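Local atomic coordinates of ectonucleotide pyrophosphatase/phosphodiesterase family member 5 (Mus musculus, PDB entry 5VEO), a protein that probably hydrolyses phosphodiester or pyrophosphate bonds of nucleotide substrates as a zinc-dependent ectoenzyme. Residues 30-35 / 192-197; 109-114 / 130-135. The protein carries 1 engineered substitution. All blocks are in the same frame, centred on the assembly; numbering follows the deposited sequence. Where two conformers were deposited one is given.

Overall arrangement
Both contacts belong to the type I phosphodiesterase / nucleotide pyrophosphatase region, whose core is a mixed sheet with helices packed around it, and they lie on opposite sides of the centre of the chain. Their centres are 35 Å apart and their nearest atoms about 20 Å. In chain order, 30-35 comes first, then 109-114 and 130-135, and finally 192-197. Contact 1 sets the loop between strand 16-21 and helix 35-42 against helix 190-210; contact 2 sets helix 109-115 against the loop between strands 120-123 and 139-140. Each thus joins a connection outside the sheet to a helix, and that in contact 1 starts at the zinc ligand Asp-22.

Contact 1 of 2, residues 30-35 / 192-197; sequences YKVPTP and SVISDV
At Ile-194 a chi1 of -63° turns CG1 away from the carbonyl carbon and sends the two branches to different residues of 30-35. In Val-32, chi1 of -69° places CG2 between the backbone N and the carbonyl carbon, where it reaches the helix at two points. It lies 3.6 Å from CG2 of Ile-194 and, in the conformer described, 3.5 Å from OG of Ser-195, two successive helix residues offering a methyl and a hydroxyl to the same valine branch. The CG2 methyl of Ile-194 is also 3.9 Å from CG2 of Thr-34, so one isoleucine methyl touches both loop methyls, which lie on the same side of it. Its other branch ends at Lys-31: CD1 of Ile-194 comes within 3.5 Å of CD of Lys-31, the two side chains crossing at about a right angle. The lysine thus offers its aliphatic part to the helix, while its NZ goes on to the carbonyl oxygen of Pro-185. Were Ile-194 cut back to an alanine, the methyls of Val-32 and Thr-34 and the aliphatic part of Lys-31 would probably lose their shared apolar partner.

No direct hydrogen bond joins the segments, but in this same conformer of Ser-195 a water does: it donates to the carbonyl oxygen of Pro-33 at 2.7 Å and is hydrogen-bonded to OG of Ser-195 at 2.6 Å. So placed, that hydroxyl also bonds the carbonyl oxygen of Gly-191, within its own helix. On the loop side, OG1 of Thr-34 turns back to the carbonyl oxygen of Leu-29. The connection from strand 16-21 to helix 35-42 thus rests against helix 190-210 in the alpha/beta fold of the alkaline phosphatase clan.

Contact 2 of 2, residues 109-114 / 130-135; sequences IWITNQ and VKIHDS
A type I' beta turn, Ile-132 to Ser-135, faces helix 109-115 and receives the side chain of Ile-111. The terminal CD1 of this isoleucine comes 3.2 Å from the carbonyl oxygen of Ile-132 and 3.9 Å from CB of Ser-135. Both chi1 (-65°) and chi2 (-179°) contribute to the reach: CG1 lies anti to the carbonyl carbon and the branch then runs out fully extended, carrying its methyl up against the turn, where it touches both end residues. CB of Ile-132 is 4.2 Å from the same methyl, and CB of His-133 borders it at the limit of contact.

The turn is closed by two backbone hydrogen bonds, from N of Ile-132 to O of Ser-135 and from N of Ser-135 to O of Ile-132. The carbonyl oxygen approached by the isoleucine methyl is therefore already engaged within the turn. Positive phi values at His-133 and Asp-134 give the turn its primed form. It belongs to the connection between strands 120-123 and 139-140, neighbours in the large mixed sheet, whereas helix 109-115 precedes the first of them.

Next to Ile-111, Trp-110 approaches through its six-membered ring, CZ2 lying 4.3 Å from CD1 of Ile-132. A water in the plane of the indole, at its edge, accepts from NE1 of Trp-110 at 2.8 Å. It donates in turn to the carbonyl oxygens of Val-130 and Ser-135, each 2.9 Å away, so a single water supplies the indole N-H with a partner and ties it to both ends of 130-135. His-133 has its imidazole held through NE2 by the carbonyl oxygen of Ala-106, and its backbone N bonds the carboxylate of Glu-104. Val-66 of helix 58-67 packs against Trp-110, and Tyr-63 of the same helix against Ile-132.

Contact 1 of 2, residues 30-35 / 192-197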
loop_
_atom_site.group_PDB
_atom_site.type_symbol
_atom_site.label_atom_id
_atom_site.label_comp_id
_atom_site.label_asym_id
_atom_site.label_seq_id
_atom_site.Cartn_x
_atom_site.Cartn_y
_atom_site.Cartn_z
ATOM N N TYR A 30 -6.862 15.269 -10.955
ATOM C CA TYR A 30 -6.915 16.571 -11.592
ATOM C C TYR A 30 -5.937 16.727 -12.748
ATOM O O TYR A 30 -5.886 17.807 -13.350
ATOM C CB TYR A 30 -6.644 17.646 -10.544
ATOM C CG TYR A 30 -7.538 17.523 -9.341
ATOM C CD1 TYR A 30 -8.916 17.440 -9.484
ATOM C CD2 TYR A 30 -7.005 17.446 -8.068
ATOM C CE1 TYR A 30 -9.741 17.322 -8.382
ATOM C CE2 TYR A 30 -7.824 17.332 -6.958
ATOM C CZ TYR A 30 -9.190 17.276 -7.122
ATOM O OH TYR A 30 -10.010 17.166 -6.018
ATOM N N LYS A 31 -5.152 15.693 -13.064
ATOM C CA LYS A 31 -4.161 15.773 -14.137
ATOM C C LYS A 31 -4.799 15.690 -15.518
ATOM O O LYS A 31 -4.251 16.235 -16.483
ATOM C CB LYS A 31 -3.123 14.660 -13.977
ATOM C CG LYS A 31 -2.042 14.985 -12.935
ATOM C CD LYS A 31 -0.874 13.968 -12.954
ATOM C CE LYS A 31 0.271 14.400 -12.063
ATOM N NZ LYS A 31 1.068 15.462 -12.739
ATOM N N VAL A 32 -5.923 14.987 -15.627
ATOM C CA VAL A 32 -6.671 14.789 -16.864
ATOM C C VAL A 32 -8.135 14.681 -16.472
ATOM O O VAL A 32 -8.433 14.443 -15.292
ATOM C CB VAL A 32 -6.246 13.513 -17.602
ATOM C CG1 VAL A 32 -4.872 13.655 -18.141
ATOM C CG2 VAL A 32 -6.362 12.317 -16.679
ATOM N N PRO A 33 -9.066 14.796 -17.413
ATOM C CA PRO A 33 -10.461 14.476 -17.100
ATOM C C PRO A 33 -10.570 13.073 -16.518
ATOM O O PRO A 33 -10.010 12.107 -17.046
ATOM C CB PRO A 33 -11.165 14.604 -18.456
ATOM C CG PRO A 33 -10.321 15.630 -19.201
ATOM C CD PRO A 33 -8.908 15.269 -18.798
ATOM N N THR A 34 -11.258 12.971 -15.392
ATOM C CA THR A 34 -11.498 11.695 -14.721
ATOM C C THR A 34 -12.993 11.582 -14.451
ATOM O O THR A 34 -13.455 11.633 -13.300
ATOM C CB THR A 34 -10.665 11.566 -13.442
ATOM O OG1 THR A 34 -10.827 12.728 -12.631
ATOM C CG2 THR A 34 -9.176 11.404 -13.760
ATOM N N PRO A 35 -13.784 11.419 -15.511
ATOM C CA PRO A 35 -15.247 11.412 -15.351
ATOM C C PRO A 35 -15.765 10.292 -14.482
ATOM O O PRO A 35 -16.758 10.496 -13.777
ATOM C CB PRO A 35 -15.754 11.287 -16.796
ATOM C CG PRO A 35 -14.584 10.753 -17.581
ATOM C CD PRO A 35 -13.381 11.363 -16.921
ATOM N N SER A 192 -2.008 9.808 -19.860
ATOM C CA SER A 192 -2.507 8.631 -20.564
ATOM C C SER A 192 -2.869 7.502 -19.601
ATOM O O SER A 192 -3.909 6.843 -19.757
ATOM C CB SER A 192 -1.459 8.156 -21.573
ATOM O OG SER A 192 -1.096 9.213 -22.448
ATOM N N VAL A 193 -2.011 7.238 -18.612
ATOM C CA VAL A 193 -2.280 6.112 -17.728
ATOM C C VAL A 193 -3.386 6.467 -16.749
ATOM O O VAL A 193 -4.223 5.620 -16.426
ATOM C CB VAL A 193 -1.006 5.612 -17.017
ATOM C CG1 VAL A 193 -0.473 6.574 -16.037
ATOM C CG2 VAL A 193 -1.307 4.311 -16.273
ATOM N N ILE A 194 -3.431 7.720 -16.278
ATOM C CA ILE A 194 -4.530 8.126 -15.402
ATOM C C ILE A 194 -5.866 8.037 -16.147
ATOM O O ILE A 194 -6.869 7.546 -15.605
ATOM C CB ILE A 194 -4.277 9.531 -14.820
ATOM C CG1 ILE A 194 -3.009 9.522 -13.939
ATOM C CG2 ILE A 194 -5.508 9.983 -14.020
ATOM C CD1 ILE A 194 -2.422 10.883 -13.655
ATOM N N SER A 195 -5.906 8.505 -17.396
ATOM C CA SER A 195 -7.127 8.379 -18.192
ATOM C C SER A 195 -7.532 6.919 -18.343
ATOM O O SER A 195 -8.723 6.578 -18.265
ATOM C CB SER A 195 -6.925 9.000 -19.576
ATOM O OG SER A 195 -6.793 10.403 -19.523
ATOM N N ASP A 196 -6.556 6.040 -18.539
ATOM C CA ASP A 196 -6.871 4.626 -18.681
ATOM C C ASP A 196 -7.419 4.032 -17.391
ATOM O O ASP A 196 -8.353 3.215 -17.425
ATOM C CB ASP A 196 -5.653 3.845 -19.114
ATOM C CG ASP A 196 -6.007 2.390 -19.385
ATOM O OD1 ASP A 196 -6.726 2.125 -20.370
ATOM O OD2 ASP A 196 -5.623 1.523 -18.596
ATOM N N VAL A 197 -6.831 4.404 -16.250
ATOM C CA VAL A 197 -7.339 3.924 -14.969
ATOM C C VAL A 197 -8.761 4.422 -14.745
ATOM O O VAL A 197 -9.616 3.670 -14.276
ATOM C CB VAL A 197 -6.389 4.324 -13.830
ATOM C CG1 VAL A 197 -7.021 4.050 -12.468
ATOM C CG2 VAL A 197 -5.082 3.547 -13.978
HETATM O O HOH W 1 -9.170 11.534 -19.511
#

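Contact 2 of 2, residues 109-114 / 130-135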
loop_
_atom_site.group_PDB
_atom_site.type_symbol
_atom_site.label_atom_id
_atom_site.label_comp_id
_atom_site.label_asym_id
_atom_site.label_seq_id
_atom_site.Cartn_x
_atom_site.Cartn_y
_atom_site.Cartn_z
ATOM N N ILE A 109 -8.250 -8.978 7.538
ATOM C CA ILE A 109 -9.687 -8.945 7.762
ATOM C C ILE A 109 -10.423 -10.098 7.069
ATOM O O ILE A 109 -11.493 -10.504 7.522
ATOM C CB ILE A 109 -10.240 -7.574 7.338
ATOM C CG1 ILE A 109 -11.665 -7.430 7.872
ATOM C CG2 ILE A 109 -10.171 -7.386 5.825
ATOM C CD1 ILE A 109 -12.268 -6.073 7.628
ATOM N N TRP A 110 -9.903 -10.639 5.971
ATOM C CA TRP A 110 -10.649 -11.734 5.345
ATOM C C TRP A 110 -10.743 -12.957 6.261
ATOM O O TRP A 110 -11.756 -13.677 6.234
ATOM C CB TRP A 110 -10.051 -12.103 3.986
ATOM C CG TRP A 110 -8.599 -12.386 3.891
ATOM C CD1 TRP A 110 -7.974 -13.575 4.143
ATOM C CD2 TRP A 110 -7.579 -11.491 3.426
ATOM N NE1 TRP A 110 -6.629 -13.474 3.883
ATOM C CE2 TRP A 110 -6.355 -12.200 3.457
ATOM C CE3 TRP A 110 -7.574 -10.163 3.008
ATOM C CZ2 TRP A 110 -5.155 -11.626 3.060
ATOM C CZ3 TRP A 110 -6.373 -9.592 2.633
ATOM C CH2 TRP A 110 -5.189 -10.311 2.659
ATOM N N ILE A 111 -9.733 -13.186 7.099
ATOM C CA ILE A 111 -9.799 -14.303 8.041
ATOM C C ILE A 111 -10.857 -14.035 9.101
ATOM O O ILE A 111 -11.673 -14.907 9.413
ATOM C CB ILE A 111 -8.418 -14.561 8.667
ATOM C CG1 ILE A 111 -7.469 -15.017 7.565
ATOM C CG2 ILE A 111 -8.491 -15.595 9.803
ATOM C CD1 ILE A 111 -6.078 -15.338 8.042
ATOM N N THR A 112 -10.874 -12.818 9.653
ATOM C CA THR A 112 -11.887 -12.450 10.639
ATOM C C THR A 112 -13.288 -12.559 10.052
ATOM O O THR A 112 -14.203 -13.100 10.689
ATOM C CB THR A 112 -11.605 -11.034 11.145
ATOM O OG1 THR A 112 -10.304 -11.009 11.745
ATOM C CG2 THR A 112 -12.635 -10.573 12.159
ATOM N N ASN A 113 -13.459 -12.086 8.820
ATOM C CA ASN A 113 -14.729 -12.188 8.114
ATOM C C ASN A 113 -15.177 -13.639 7.987
ATOM O O ASN A 113 -16.360 -13.953 8.170
ATOM C CB ASN A 113 -14.562 -11.564 6.735
ATOM C CG ASN A 113 -15.858 -11.398 5.995
ATOM O OD1 ASN A 113 -16.841 -10.868 6.522
ATOM N ND2 ASN A 113 -15.854 -11.805 4.739
ATOM N N GLN A 114 -14.248 -14.525 7.640
ATOM C CA GLN A 114 -14.589 -15.931 7.435
ATOM C C GLN A 114 -14.828 -16.654 8.752
ATOM O O GLN A 114 -15.687 -17.551 8.819
ATOM C CB GLN A 114 -13.483 -16.568 6.595
ATOM C CG GLN A 114 -13.599 -16.060 5.148
ATOM C CD GLN A 114 -12.318 -16.091 4.330
ATOM O OE1 GLN A 114 -12.173 -15.316 3.364
ATOM N NE2 GLN A 114 -11.411 -17.014 4.659
ATOM N N VAL A 130 -1.394 -15.826 -0.030
ATOM C CA VAL A 130 -0.449 -16.341 0.955
ATOM C C VAL A 130 -1.237 -17.052 2.042
ATOM O O VAL A 130 -2.266 -16.550 2.493
ATOM C CB VAL A 130 0.388 -15.202 1.569
ATOM C CG1 VAL A 130 1.340 -15.721 2.662
ATOM C CG2 VAL A 130 1.186 -14.461 0.506
ATOM N N LYS A 131 -0.736 -18.196 2.496
ATOM C CA LYS A 131 -1.385 -18.887 3.597
ATOM C C LYS A 131 -1.028 -18.165 4.892
ATOM O O LYS A 131 0.150 -18.007 5.217
ATOM C CB LYS A 131 -0.965 -20.356 3.650
ATOM C CG LYS A 131 -1.680 -21.106 4.728
ATOM C CD LYS A 131 -1.217 -22.564 4.780
ATOM C CE LYS A 131 -2.088 -23.429 3.911
ATOM N NZ LYS A 131 -1.772 -24.900 4.030
ATOM N N ILE A 132 -2.036 -17.692 5.613
ATOM C CA ILE A 132 -1.828 -16.915 6.830
ATOM C C ILE A 132 -2.682 -17.538 7.922
ATOM O O ILE A 132 -3.903 -17.653 7.769
ATOM C CB ILE A 132 -2.176 -15.430 6.630
ATOM C CG1 ILE A 132 -1.337 -14.834 5.487
ATOM C CG2 ILE A 132 -1.947 -14.644 7.916
ATOM C CD1 ILE A 132 -1.791 -13.423 5.052
ATOM N N HIS A 133 -2.052 -17.929 9.023
ATOM C CA HIS A 133 -2.733 -18.678 10.079
ATOM C C HIS A 133 -3.536 -19.843 9.492
ATOM O O HIS A 133 -4.690 -20.083 9.852
ATOM C CB HIS A 133 -3.634 -17.759 10.909
ATOM C CG HIS A 133 -2.912 -16.612 11.543
ATOM N ND1 HIS A 133 -1.863 -16.786 12.420
ATOM C CD2 HIS A 133 -3.090 -15.274 11.430
ATOM C CE1 HIS A 133 -1.421 -15.603 12.813
ATOM N NE2 HIS A 133 -2.151 -14.670 12.233
ATOM N N ASP A 134 -2.907 -20.562 8.567
ATOM C CA ASP A 134 -3.481 -21.729 7.891
ATOM C C ASP A 134 -4.717 -21.402 7.054
ATOM O O ASP A 134 -5.514 -22.298 6.753
ATOM C CB ASP A 134 -3.827 -22.843 8.893
ATOM C CG ASP A 134 -2.602 -23.552 9.417
ATOM O OD1 ASP A 134 -1.508 -23.352 8.858
ATOM O OD2 ASP A 134 -2.732 -24.331 10.383
ATOM N N SER A 135 -4.892 -20.146 6.623
ATOM C CA SER A 135 -6.119 -19.740 5.955
ATOM C C SER A 135 -5.803 -18.882 4.747
ATOM O O SER A 135 -4.794 -18.169 4.715
ATOM C CB SER A 135 -7.048 -18.918 6.853
ATOM O OG SER A 135 -7.437 -19.622 8.006
HETATM O O HOH W 2 -4.616 -15.477 3.732
#